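Side-chain contacts in dihydrodipicolinate synthase (Methanocaldococcus jannaschii DSM 2661, PDB 2YXG), which probably catalyses the condensation of pyruvate with aspartate-beta-semialdehyde to 4-hydroxy-tetrahydrodipicolinate, a step of lysine biosynthesis: residues L142-V147 with L167-E172; K116-V121 with I129-V134; P191-G196 with N217-G222; V39-T44 with E53-V58. All coordinates share one frame; numbering follows the deposited sequence.

Contact 1 (L142-V147 with L167-E172)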
loop_
_atom_site.group_PDB
_atom_site.type_symbol
_atom_site.label_atom_id
_atom_site.label_comp_id
_atom_site.label_asym_id
_atom_site.label_seq_id
_atom_site.Cartn_x
_atom_site.Cartn_y
_atom_site.Cartn_z
ATOM N N LEU A 142 -9.871 12.331 1.805
ATOM C CA LEU A 142 -11.118 13.044 1.564
ATOM C C LEU A 142 -11.564 12.818 0.112
ATOM O O LEU A 142 -10.902 13.258 -0.823
ATOM C CB LEU A 142 -10.913 14.534 1.780
ATOM C CG LEU A 142 -12.084 15.509 1.499
ATOM C CD1 LEU A 142 -13.297 15.294 2.497
ATOM C CD2 LEU A 142 -11.575 16.885 1.581
ATOM N N GLU A 143 -12.688 12.151 -0.066
ATOM C CA GLU A 143 -13.134 11.725 -1.379
ATOM C C GLU A 143 -13.788 12.865 -2.107
ATOM O O GLU A 143 -14.438 13.697 -1.463
ATOM C CB GLU A 143 -14.110 10.557 -1.259
ATOM C CG GLU A 143 -13.363 9.367 -0.737
ATOM C CD GLU A 143 -14.241 8.152 -0.428
ATOM O OE1 GLU A 143 -15.435 8.122 -0.804
ATOM O OE2 GLU A 143 -13.716 7.205 0.170
ATOM N N PRO A 144 -13.639 12.888 -3.462
ATOM C CA PRO A 144 -14.299 13.943 -4.255
ATOM C C PRO A 144 -15.834 13.991 -4.019
ATOM O O PRO A 144 -16.410 15.086 -4.017
ATOM C CB PRO A 144 -13.898 13.613 -5.721
ATOM C CG PRO A 144 -12.582 12.776 -5.572
ATOM C CD PRO A 144 -12.848 11.953 -4.294
ATOM N N LYS A 145 -16.489 12.860 -3.721
ATOM C CA LYS A 145 -17.938 12.923 -3.449
ATOM C C LYS A 145 -18.232 13.754 -2.214
ATOM O O LYS A 145 -19.236 14.452 -2.176
ATOM C CB LYS A 145 -18.612 11.536 -3.327
ATOM C CG LYS A 145 -18.208 10.683 -2.078
ATOM C CD LYS A 145 -19.058 9.353 -2.046
ATOM C CE LYS A 145 -18.669 8.415 -0.859
ATOM N NZ LYS A 145 -19.350 7.039 -0.864
ATOM N N THR A 146 -17.345 13.651 -1.218
ATOM C CA THR A 146 -17.458 14.355 0.022
ATOM C C THR A 146 -17.164 15.822 -0.169
ATOM O O THR A 146 -17.914 16.645 0.315
ATOM C CB THR A 146 -16.608 13.733 1.124
ATOM O OG1 THR A 146 -16.893 12.331 1.180
ATOM C CG2 THR A 146 -16.911 14.361 2.489
ATOM N N VAL A 147 -16.096 16.162 -0.892
ATOM C CA VAL A 147 -15.872 17.555 -1.290
ATOM C C VAL A 147 -17.067 18.199 -2.016
ATOM O O VAL A 147 -17.378 19.380 -1.778
ATOM C CB VAL A 147 -14.660 17.698 -2.174
ATOM C CG1 VAL A 147 -14.506 19.152 -2.647
ATOM C CG2 VAL A 147 -13.394 17.156 -1.451
ATOM N N LEU A 167 -3.584 11.251 -9.438
ATOM C CA LEU A 167 -4.087 12.435 -10.117
ATOM C C LEU A 167 -5.411 12.245 -10.760
ATOM O O LEU A 167 -6.025 13.197 -11.220
ATOM C CB LEU A 167 -3.095 12.973 -11.135
ATOM C CG LEU A 167 -1.792 13.493 -10.503
ATOM C CD1 LEU A 167 -0.946 14.293 -11.540
ATOM C CD2 LEU A 167 -2.014 14.266 -9.202
ATOM N N SER A 168 -5.917 11.036 -10.790
ATOM C CA SER A 168 -7.323 10.988 -11.212
ATOM C C SER A 168 -8.263 11.435 -10.114
ATOM O O SER A 168 -9.399 11.774 -10.420
ATOM C CB SER A 168 -7.751 9.662 -11.811
ATOM O OG SER A 168 -7.790 8.749 -10.811
ATOM N N GLN A 169 -7.790 11.456 -8.862
ATOM C CA GLN A 169 -8.559 12.179 -7.863
ATOM C C GLN A 169 -8.658 13.674 -8.230
ATOM O O GLN A 169 -9.703 14.292 -8.015
ATOM C CB GLN A 169 -8.075 11.982 -6.425
ATOM C CG GLN A 169 -8.905 12.795 -5.428
ATOM C CD GLN A 169 -8.868 12.236 -4.042
ATOM O OE1 GLN A 169 -8.454 12.919 -3.083
ATOM N NE2 GLN A 169 -9.329 11.000 -3.896
ATOM N N VAL A 170 -7.584 14.229 -8.779
ATOM C CA VAL A 170 -7.600 15.589 -9.253
ATOM C C VAL A 170 -8.580 15.753 -10.448
ATOM O O VAL A 170 -9.319 16.752 -10.520
ATOM C CB VAL A 170 -6.157 16.152 -9.564
ATOM C CG1 VAL A 170 -6.214 17.380 -10.507
ATOM C CG2 VAL A 170 -5.365 16.456 -8.237
ATOM N N SER A 171 -8.657 14.778 -11.363
ATOM C CA SER A 171 -9.606 15.049 -12.412
ATOM C C SER A 171 -11.031 14.823 -12.009
ATOM O O SER A 171 -11.907 15.443 -12.554
ATOM C CB SER A 171 -9.238 14.525 -13.816
ATOM O OG SER A 171 -8.585 13.334 -13.794
ATOM N N GLU A 172 -11.258 13.974 -11.018
ATOM C CA GLU A 172 -12.588 13.823 -10.420
ATOM C C GLU A 172 -13.043 15.103 -9.756
ATOM O O GLU A 172 -14.208 15.470 -9.908
ATOM C CB GLU A 172 -12.652 12.628 -9.463
ATOM C CG GLU A 172 -12.195 11.329 -10.216
ATOM C CD GLU A 172 -11.713 10.137 -9.352
ATOM O OE1 GLU A 172 -11.803 10.139 -8.078
ATOM O OE2 GLU A 172 -11.216 9.167 -9.990
#

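Contact 2 (K116-V121 with I129-V134)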
loop_
_atom_site.group_PDB
_atom_site.type_symbol
_atom_site.label_atom_id
_atom_site.label_comp_id
_atom_site.label_asym_id
_atom_site.label_seq_id
_atom_site.Cartn_x
_atom_site.Cartn_y
_atom_site.Cartn_z
ATOM N N LYS A 116 -19.062 16.479 8.364
ATOM C CA LYS A 116 -19.621 17.149 9.531
ATOM C C LYS A 116 -18.563 18.047 10.150
ATOM O O LYS A 116 -18.828 19.216 10.445
ATOM C CB LYS A 116 -20.037 16.116 10.559
ATOM C CG LYS A 116 -21.423 15.490 10.395
ATOM C CD LYS A 116 -21.700 14.548 11.614
ATOM C CE LYS A 116 -23.169 14.309 11.806
ATOM N NZ LYS A 116 -23.643 13.146 10.983
ATOM N N HIS A 117 -17.360 17.492 10.351
ATOM C CA HIS A 117 -16.191 18.295 10.731
ATOM C C HIS A 117 -16.029 19.564 9.896
ATOM O O HIS A 117 -16.030 20.659 10.466
ATOM C CB HIS A 117 -14.903 17.465 10.716
ATOM C CG HIS A 117 -13.677 18.236 11.114
ATOM N ND1 HIS A 117 -12.850 18.847 10.193
ATOM C CD2 HIS A 117 -13.124 18.465 12.329
ATOM C CE1 HIS A 117 -11.830 19.411 10.829
ATOM N NE2 HIS A 117 -11.981 19.203 12.127
ATOM N N PHE A 118 -15.940 19.441 8.567
ATOM C CA PHE A 118 -15.702 20.671 7.734
ATOM C C PHE A 118 -16.956 21.561 7.691
ATOM O O PHE A 118 -16.869 22.743 7.486
ATOM C CB PHE A 118 -15.224 20.351 6.285
ATOM C CG PHE A 118 -13.816 19.813 6.214
ATOM C CD1 PHE A 118 -12.729 20.560 6.713
ATOM C CD2 PHE A 118 -13.559 18.563 5.697
ATOM C CE1 PHE A 118 -11.428 20.065 6.666
ATOM C CE2 PHE A 118 -12.223 18.072 5.616
ATOM C CZ PHE A 118 -11.186 18.821 6.098
ATOM N N GLY A 119 -18.129 20.941 7.842
ATOM C CA GLY A 119 -19.405 21.662 7.956
ATOM C C GLY A 119 -19.380 22.611 9.143
ATOM O O GLY A 119 -19.752 23.764 9.003
ATOM N N LYS A 120 -18.920 22.137 10.303
ATOM C CA LYS A 120 -18.831 23.001 11.508
ATOM C C LYS A 120 -17.828 24.134 11.296
ATOM O O LYS A 120 -18.057 25.266 11.746
ATOM C CB LYS A 120 -18.459 22.210 12.795
ATOM C CG LYS A 120 -19.407 21.047 13.198
ATOM C CD LYS A 120 -20.724 21.517 13.884
ATOM C CE LYS A 120 -20.559 21.679 15.425
ATOM N NZ LYS A 120 -21.600 22.583 16.120
ATOM N N VAL A 121 -16.699 23.839 10.641
ATOM C CA VAL A 121 -15.729 24.887 10.309
ATOM C C VAL A 121 -16.380 25.956 9.392
ATOM O O VAL A 121 -16.296 27.161 9.664
ATOM C CB VAL A 121 -14.419 24.299 9.698
ATOM C CG1 VAL A 121 -13.527 25.350 9.170
ATOM C CG2 VAL A 121 -13.671 23.439 10.768
ATOM N N ILE A 129 -12.504 28.856 2.547
ATOM C CA ILE A 129 -11.806 27.738 3.193
ATOM C C ILE A 129 -11.109 26.868 2.158
ATOM O O ILE A 129 -11.739 26.428 1.201
ATOM C CB ILE A 129 -12.813 26.845 3.970
ATOM C CG1 ILE A 129 -13.373 27.629 5.162
ATOM C CG2 ILE A 129 -12.133 25.447 4.379
ATOM C CD1 ILE A 129 -14.674 27.159 5.586
ATOM N N VAL A 130 -9.812 26.642 2.354
ATOM C CA VAL A 130 -9.066 25.643 1.593
ATOM C C VAL A 130 -8.987 24.316 2.384
ATOM O O VAL A 130 -8.374 24.228 3.467
ATOM C CB VAL A 130 -7.658 26.195 1.236
ATOM C CG1 VAL A 130 -6.895 25.248 0.274
ATOM C CG2 VAL A 130 -7.781 27.584 0.593
ATOM N N LEU A 131 -9.605 23.295 1.832
ATOM C CA LEU A 131 -9.526 21.955 2.382
ATOM C C LEU A 131 -8.155 21.352 2.058
ATOM O O LEU A 131 -7.700 21.485 0.942
ATOM C CB LEU A 131 -10.620 21.074 1.791
ATOM C CG LEU A 131 -12.099 21.506 2.039
ATOM C CD1 LEU A 131 -13.072 20.543 1.381
ATOM C CD2 LEU A 131 -12.402 21.583 3.503
ATOM N N TYR A 132 -7.470 20.754 3.025
ATOM C CA TYR A 132 -6.154 20.150 2.730
ATOM C C TYR A 132 -6.232 18.630 2.928
ATOM O O TYR A 132 -6.544 18.156 4.018
ATOM C CB TYR A 132 -5.099 20.776 3.618
ATOM C CG TYR A 132 -3.695 20.204 3.502
ATOM C CD1 TYR A 132 -3.265 19.523 2.345
ATOM C CD2 TYR A 132 -2.775 20.396 4.530
ATOM C CE1 TYR A 132 -1.990 19.003 2.250
ATOM C CE2 TYR A 132 -1.478 19.907 4.432
ATOM C CZ TYR A 132 -1.093 19.215 3.294
ATOM O OH TYR A 132 0.198 18.738 3.177
ATOM N N ASN A 133 -6.010 17.887 1.852
ATOM C CA ASN A 133 -6.036 16.448 1.885
ATOM C C ASN A 133 -4.611 15.920 1.663
ATOM O O ASN A 133 -3.953 16.268 0.682
ATOM C CB ASN A 133 -6.996 15.900 0.781
ATOM C CG ASN A 133 -7.093 14.363 0.768
ATOM O OD1 ASN A 133 -7.350 13.722 1.816
ATOM N ND2 ASN A 133 -6.937 13.776 -0.418
ATOM N N VAL A 134 -4.126 15.084 2.575
ATOM C CA VAL A 134 -2.747 14.510 2.417
ATOM C C VAL A 134 -2.724 13.165 3.084
ATOM O O VAL A 134 -2.194 13.004 4.177
ATOM C CB VAL A 134 -1.615 15.500 2.941
ATOM C CG1 VAL A 134 -1.861 15.887 4.431
ATOM C CG2 VAL A 134 -0.185 14.969 2.699
#

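Contact 3 (P191-G196 with N217-G222)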
loop_
_atom_site.group_PDB
_atom_site.type_symbol
_atom_site.label_atom_id
_atom_site.label_comp_id
_atom_site.label_asym_id
_atom_site.label_seq_id
_atom_site.Cartn_x
_atom_site.Cartn_y
_atom_site.Cartn_z
ATOM N N PRO A 191 1.813 18.915 -13.783
ATOM C CA PRO A 191 0.692 18.102 -14.265
ATOM C C PRO A 191 -0.702 18.427 -13.645
ATOM O O PRO A 191 -1.730 18.385 -14.348
ATOM C CB PRO A 191 1.138 16.677 -13.958
ATOM C CG PRO A 191 2.112 16.777 -12.896
ATOM C CD PRO A 191 2.816 18.095 -13.086
ATOM N N ILE A 192 -0.745 18.811 -12.377
ATOM C CA ILE A 192 -2.028 19.297 -11.806
ATOM C C ILE A 192 -2.644 20.545 -12.524
ATOM O O ILE A 192 -3.820 20.597 -12.771
ATOM C CB ILE A 192 -1.940 19.440 -10.238
ATOM C CG1 ILE A 192 -1.804 18.032 -9.596
ATOM C CG2 ILE A 192 -3.146 20.256 -9.675
ATOM C CD1 ILE A 192 -1.552 18.028 -8.083
ATOM N N ILE A 193 -1.839 21.517 -12.899
ATOM C CA ILE A 193 -2.315 22.686 -13.679
ATOM C C ILE A 193 -2.793 22.331 -15.093
ATOM O O ILE A 193 -3.816 22.855 -15.570
ATOM C CB ILE A 193 -1.256 23.795 -13.699
ATOM C CG1 ILE A 193 -1.000 24.327 -12.271
ATOM C CG2 ILE A 193 -1.673 24.918 -14.566
ATOM C CD1 ILE A 193 0.273 25.233 -12.197
ATOM N N ALA A 194 -2.070 21.405 -15.731
ATOM C CA ALA A 194 -2.483 20.840 -17.018
ATOM C C ALA A 194 -3.878 20.237 -16.924
ATOM O O ALA A 194 -4.687 20.340 -17.868
ATOM C CB ALA A 194 -1.461 19.780 -17.498
ATOM N N LEU A 195 -4.161 19.614 -15.778
ATOM C CA LEU A 195 -5.440 18.988 -15.564
ATOM C C LEU A 195 -6.508 20.033 -15.261
ATOM O O LEU A 195 -7.683 19.686 -15.261
ATOM C CB LEU A 195 -5.384 17.965 -14.429
ATOM C CG LEU A 195 -4.893 16.575 -14.847
ATOM C CD1 LEU A 195 -4.577 15.679 -13.594
ATOM C CD2 LEU A 195 -5.887 15.853 -15.806
ATOM N N GLY A 196 -6.084 21.272 -15.026
ATOM C CA GLY A 196 -6.962 22.423 -14.712
ATOM C C GLY A 196 -6.835 23.007 -13.294
ATOM O O GLY A 196 -7.679 23.817 -12.866
ATOM N N ASN A 217 3.007 30.533 -13.581
ATOM C CA ASN A 217 2.412 31.451 -14.575
ATOM C C ASN A 217 2.513 30.891 -15.988
ATOM O O ASN A 217 1.558 31.022 -16.765
ATOM C CB ASN A 217 3.050 32.834 -14.512
ATOM C CG ASN A 217 2.578 33.641 -13.310
ATOM O OD1 ASN A 217 1.505 33.393 -12.756
ATOM N ND2 ASN A 217 3.378 34.617 -12.907
ATOM N N TYR A 218 3.643 30.251 -16.335
ATOM C CA TYR A 218 3.713 29.605 -17.682
ATOM C C TYR A 218 2.684 28.481 -17.820
ATOM O O TYR A 218 1.995 28.382 -18.836
ATOM C CB TYR A 218 5.100 29.014 -18.004
ATOM C CG TYR A 218 6.150 30.017 -18.346
ATOM C CD1 TYR A 218 5.898 31.042 -19.268
ATOM C CD2 TYR A 218 7.426 29.933 -17.758
ATOM C CE1 TYR A 218 6.887 31.985 -19.570
ATOM C CE2 TYR A 218 8.428 30.853 -18.064
ATOM C CZ TYR A 218 8.171 31.874 -18.962
ATOM O OH TYR A 218 9.208 32.786 -19.270
ATOM N N ALA A 219 2.621 27.608 -16.809
ATOM C CA ALA A 219 1.669 26.513 -16.829
ATOM C C ALA A 219 0.226 27.046 -16.827
ATOM O O ALA A 219 -0.627 26.481 -17.517
ATOM C CB ALA A 219 1.914 25.536 -15.655
ATOM N N LEU A 220 -0.029 28.102 -16.043
ATOM C CA LEU A 220 -1.316 28.797 -16.053
ATOM C C LEU A 220 -1.685 29.374 -17.415
ATOM O O LEU A 220 -2.831 29.221 -17.826
ATOM C CB LEU A 220 -1.398 29.894 -14.987
ATOM C CG LEU A 220 -1.601 29.342 -13.568
ATOM C CD1 LEU A 220 -1.385 30.475 -12.528
ATOM C CD2 LEU A 220 -3.004 28.657 -13.407
ATOM N N GLU A 221 -0.733 30.004 -18.116
ATOM C CA GLU A 221 -1.042 30.558 -19.436
ATOM C C GLU A 221 -1.068 29.481 -20.530
ATOM O O GLU A 221 -1.582 29.694 -21.614
ATOM C CB GLU A 221 -0.127 31.732 -19.787
ATOM C CG GLU A 221 1.292 31.347 -20.149
ATOM C CD GLU A 221 2.191 32.556 -20.359
ATOM O OE1 GLU A 221 2.007 33.565 -19.620
ATOM O OE2 GLU A 221 3.069 32.508 -21.259
ATOM N N GLY A 222 -0.553 28.298 -20.226
ATOM C CA GLY A 222 -0.691 27.162 -21.136
ATOM C C GLY A 222 0.568 26.989 -21.941
ATOM O O GLY A 222 0.556 26.361 -22.988
#

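Contact 4 (V39-T44 with E53-V58)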
loop_
_atom_site.group_PDB
_atom_site.type_symbol
_atom_site.label_atom_id
_atom_site.label_comp_id
_atom_site.label_asym_id
_atom_site.label_seq_id
_atom_site.Cartn_x
_atom_site.Cartn_y
_atom_site.Cartn_z
ATOM N N VAL A 39 0.786 30.975 3.223
ATOM C CA VAL A 39 0.162 30.039 4.101
ATOM C C VAL A 39 0.922 29.985 5.447
ATOM O O VAL A 39 2.060 29.501 5.495
ATOM C CB VAL A 39 0.051 28.648 3.428
ATOM C CG1 VAL A 39 -0.720 27.695 4.301
ATOM C CG2 VAL A 39 -0.607 28.771 2.061
ATOM N N ALA A 40 0.292 30.488 6.526
ATOM C CA ALA A 40 0.947 30.514 7.840
ATOM C C ALA A 40 0.546 29.362 8.723
ATOM O O ALA A 40 -0.633 28.970 8.776
ATOM C CB ALA A 40 0.666 31.849 8.603
ATOM N N VAL A 41 1.541 28.874 9.471
ATOM C CA VAL A 41 1.351 27.861 10.502
ATOM C C VAL A 41 0.571 26.614 10.005
ATOM O O VAL A 41 -0.380 26.180 10.668
ATOM C CB VAL A 41 0.721 28.447 11.826
ATOM C CG1 VAL A 41 1.591 29.529 12.444
ATOM C CG2 VAL A 41 -0.667 28.979 11.628
ATOM N N GLY A 42 0.951 26.087 8.832
ATOM C CA GLY A 42 0.548 24.733 8.398
ATOM C C GLY A 42 1.682 23.798 8.781
ATOM O O GLY A 42 2.527 24.157 9.605
ATOM N N THR A 43 1.708 22.607 8.188
ATOM C CA THR A 43 2.712 21.591 8.481
ATOM C C THR A 43 4.137 22.112 8.300
ATOM O O THR A 43 4.981 21.904 9.132
ATOM C CB THR A 43 2.531 20.346 7.584
ATOM O OG1 THR A 43 1.156 19.975 7.591
ATOM C CG2 THR A 43 3.390 19.160 8.122
ATOM N N THR A 44 4.401 22.783 7.196
ATOM C CA THR A 44 5.735 23.329 6.937
ATOM C C THR A 44 6.144 24.331 8.059
ATOM O O THR A 44 7.327 24.403 8.434
ATOM C CB THR A 44 5.783 23.960 5.523
ATOM O OG1 THR A 44 5.201 23.033 4.565
ATOM C CG2 THR A 44 7.201 24.278 5.127
ATOM N N GLU A 53 -0.642 29.828 21.866
ATOM C CA GLU A 53 -0.273 31.228 21.868
ATOM C C GLU A 53 0.715 31.578 20.736
ATOM O O GLU A 53 0.546 32.606 20.071
ATOM C CB GLU A 53 0.233 31.639 23.263
ATOM C CG GLU A 53 0.878 33.046 23.355
ATOM C CD GLU A 53 1.700 33.238 24.657
ATOM O OE1 GLU A 53 2.207 32.214 25.207
ATOM O OE2 GLU A 53 1.837 34.401 25.119
ATOM N N GLU A 54 1.708 30.709 20.486
ATOM C CA GLU A 54 2.610 30.904 19.346
ATOM C C GLU A 54 1.862 30.892 17.983
ATOM O O GLU A 54 2.072 31.754 17.137
ATOM C CB GLU A 54 3.747 29.884 19.374
ATOM C CG GLU A 54 4.740 30.083 20.492
ATOM C CD GLU A 54 5.740 28.934 20.577
ATOM O OE1 GLU A 54 5.322 27.760 20.389
ATOM O OE2 GLU A 54 6.935 29.207 20.832
ATOM N N HIS A 55 0.980 29.910 17.809
ATOM C CA HIS A 55 0.127 29.809 16.655
ATOM C C HIS A 55 -0.586 31.157 16.445
ATOM O O HIS A 55 -0.536 31.746 15.357
ATOM C CB HIS A 55 -0.851 28.654 16.887
ATOM C CG HIS A 55 -1.517 28.139 15.647
ATOM N ND1 HIS A 55 -2.278 28.937 14.817
ATOM C CD2 HIS A 55 -1.614 26.881 15.148
ATOM C CE1 HIS A 55 -2.792 28.200 13.844
ATOM N NE2 HIS A 55 -2.390 26.954 14.011
ATOM N N LYS A 56 -1.199 31.689 17.498
ATOM C CA LYS A 56 -1.986 32.904 17.334
ATOM C C LYS A 56 -1.068 34.033 16.955
ATOM O O LYS A 56 -1.363 34.759 16.008
ATOM C CB LYS A 56 -2.824 33.238 18.583
ATOM C CG LYS A 56 -3.761 32.099 19.017
ATOM C CD LYS A 56 -5.090 32.537 19.624
ATOM C CE LYS A 56 -5.241 32.200 21.079
ATOM N NZ LYS A 56 -6.701 31.966 21.477
ATOM N N LYS A 57 0.052 34.165 17.662
ATOM C CA LYS A 57 0.938 35.286 17.465
ATOM C C LYS A 57 1.569 35.152 16.110
ATOM O O LYS A 57 1.823 36.156 15.475
ATOM C CB LYS A 57 2.056 35.327 18.511
ATOM C CG LYS A 57 1.701 35.753 19.921
ATOM C CD LYS A 57 1.327 37.236 19.960
ATOM C CE LYS A 57 2.472 38.145 20.471
ATOM N NZ LYS A 57 1.930 39.572 20.650
ATOM N N VAL A 58 1.885 33.920 15.671
ATOM C CA VAL A 58 2.469 33.796 14.305
ATOM C C VAL A 58 1.492 34.275 13.236
ATOM O O VAL A 58 1.891 35.038 12.391
ATOM C CB VAL A 58 3.015 32.395 13.928
ATOM C CG1 VAL A 58 3.404 32.389 12.434
ATOM C CG2 VAL A 58 4.223 32.031 14.788
#

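Contact 1 (L142-V147 with L167-E172)
Pro144 presents its ring to two side chains one helical turn apart, Gln169 and Glu172, and three ring carbons share the work. Its CG sits 3.7 Å from Gln169 CG. Its CD lies against the amide carbon CD of Gln169, and its CB meets Glu172 CB at 4.1 Å. The CB of Gln169 does not head straight for the other segment, but the rest of the chain reaches it: with CG anti to the backbone N (chi1 179°) and the chain extended beyond, the amide is carried past the CD corner of the proline until Gln169 CD is 3.9 Å from Leu142 O. These are the opening turns of helices 144-153 and 168-177, consecutive outer helices of the TIM barrel, with strand 157-162 between them in sequence. Glu143 is the N-cap of the first helix, and the proline next to it fits a first turn, where no amide hydrogen is needed for helical bonding. An alanine in place of Gln169 would remove the CG and amide just described, which is likely to open a gap beside the proline ring. Glu172 divides its carboxylate between two surroundings: OE1 lies 3.7 Å from Pro144 CG, whereas OE2 forms a salt bridge with Lys239 of the second subunit.

Contact 2 (K116-V121 with I129-V134)
Helix residues Phe118 and Val121, one turn apart, stand over strand residues Leu131 and Ile129, with CA separations of 8.3 Å for Phe118 and Leu131 and 8.6 Å for Val121 and Ile129. The main side-chain contact is a CH-pi interaction. Leu131 brings one methyl, CD2, over the face of the Phe118 ring, 3.5 Å from the centroid and 16° off the ring normal, displaced toward Phe118 CD1. In the leucine, chi1 of -61° sets CG beside the backbone N and, with CD1 the extended branch (chi2 179°), the other methyl is turned onto the phenyl face. Val121 and Ile129 meet more loosely, through CG1 of the valine and CD1 of the isoleucine at 4.2 Å. If Phe118 were an alanine, the loss of the ring would probably leave Leu131 CD2 facing a gap and free the leucine to turn. Tyr132, the predicted proton donor/acceptor, follows directly on the strand and makes a cation-pi contact with Lys161. The two segments belong to the beta-alpha-beta unit of strand 98-102, helix 111-124 and strand 129-133; Leu150 of helix 144-153 touches both Phe118 and Leu131, Ser101 of strand 98-102 also meets the phenyl ring, and Ser88 of helix 81-94 packs on Val121.

Contact 3 (P191-G196 with N217-G222)
Helices 189-194 and 209-221, which follow the last two strands of the TIM barrel, meet through a small apolar contact near their C-terminal ends. Ile193 supplies one side of it, Ala219 and Leu220 the other. The alanine has only a methyl to place between the helices, and the CA atoms of Ile193 and Ala219 come within 6.4 Å. Both arms of the isoleucine rest against that methyl from one side: CG2 and CD1 of Ile193 each lie 3.8 Å from Ala219 CB. The first torsion, -63°, sets CG2 opposite the backbone N and turns it onto the neighbouring helix, while the CG1 arm continues extended to CD1. Leu220 leaves its helix pointing away, yet bends back far enough for its CD2 to reach Ile193 CG2 at 4.1 Å. On helix 224-240, Phe224 and Ala227 also pack on Ala219. The second subunit borders the helix 189-194 side, where Arg228 and Tyr232 of that subunit bond to the carbonyls of Ala194 and Leu195. Each helix closes in a Schellman motif with a glycine at positive phi, a conformation in which a CB would collide with the preceding carbonyl. In the first, Gly196 N bonds to Ile193 O at 2.8 Å. In the second, Ala219 O accepts a weak bond from Gly222 N at 3.3 Å, and Ile193 CG2 rests 3.5 Å from the same oxygen.

Contact 4 (V39-T44 with E53-V58)
Val41, just past the end of strand 37-40, meets His55 and Val58 of helix 52-66 and carries nearly all of its segment's share of the contact. It has a left-handed backbone conformation (phi 51°), uncommon for a beta-branched residue, and the bend turns its side chain onto the helix. Its CB stands over the centre of the His55 ring, 4.1 Å from the centroid and 11° off the normal, a CH-pi contact. In the histidine, chi1 of -162° places the ring opposite the main-chain nitrogen and swings the imidazole out of the helix across the valine. One of the methyls of Val41, CG1, presses on Val58 CG1 at 3.4 Å, tighter than usual for two carbons, the two valines running antiparallel alongside one another. Gly42 then leads the chain away from the helix. Thr43 and Thr44 follow, Thr43 OG1 hydrogen-bonded to Tyr106 OH of the third subunit and Thr44 OG1 to Asn246. Both threonines have predicted roles, Thr43 in a proton relay and Thr44 in pyruvate binding, consistent with a TIM barrel whose active site lies at the C-terminal ends of the strands and the loops that follow.

In the fold
Contacts 1 and 2 are directly joined: Leu142 N and Asn133 OD1 lie 2.9 Å apart, a probable hydrogen bond, and Leu142 CD2 packs 4.0 Å from Leu131 CD1. Contact 1 continues into contact 3, where Leu167 CD2 meets Ile192 CG1 at 3.8 Å; both border the second subunit. Contact 4 lies across the chain's centre from contacts 1 and 3, its centre about 29 Å from that of contact 3. It approaches contact 2 at the predicted catalytic residues, Tyr132 CE2 being 4.1 Å from Thr43 OG1. Contacts 2 and 4 thus reach the active site directly, while the Leu142 side chain of contact 1 is about 9 Å from that of Lys161, the predicted Schiff-base lysine.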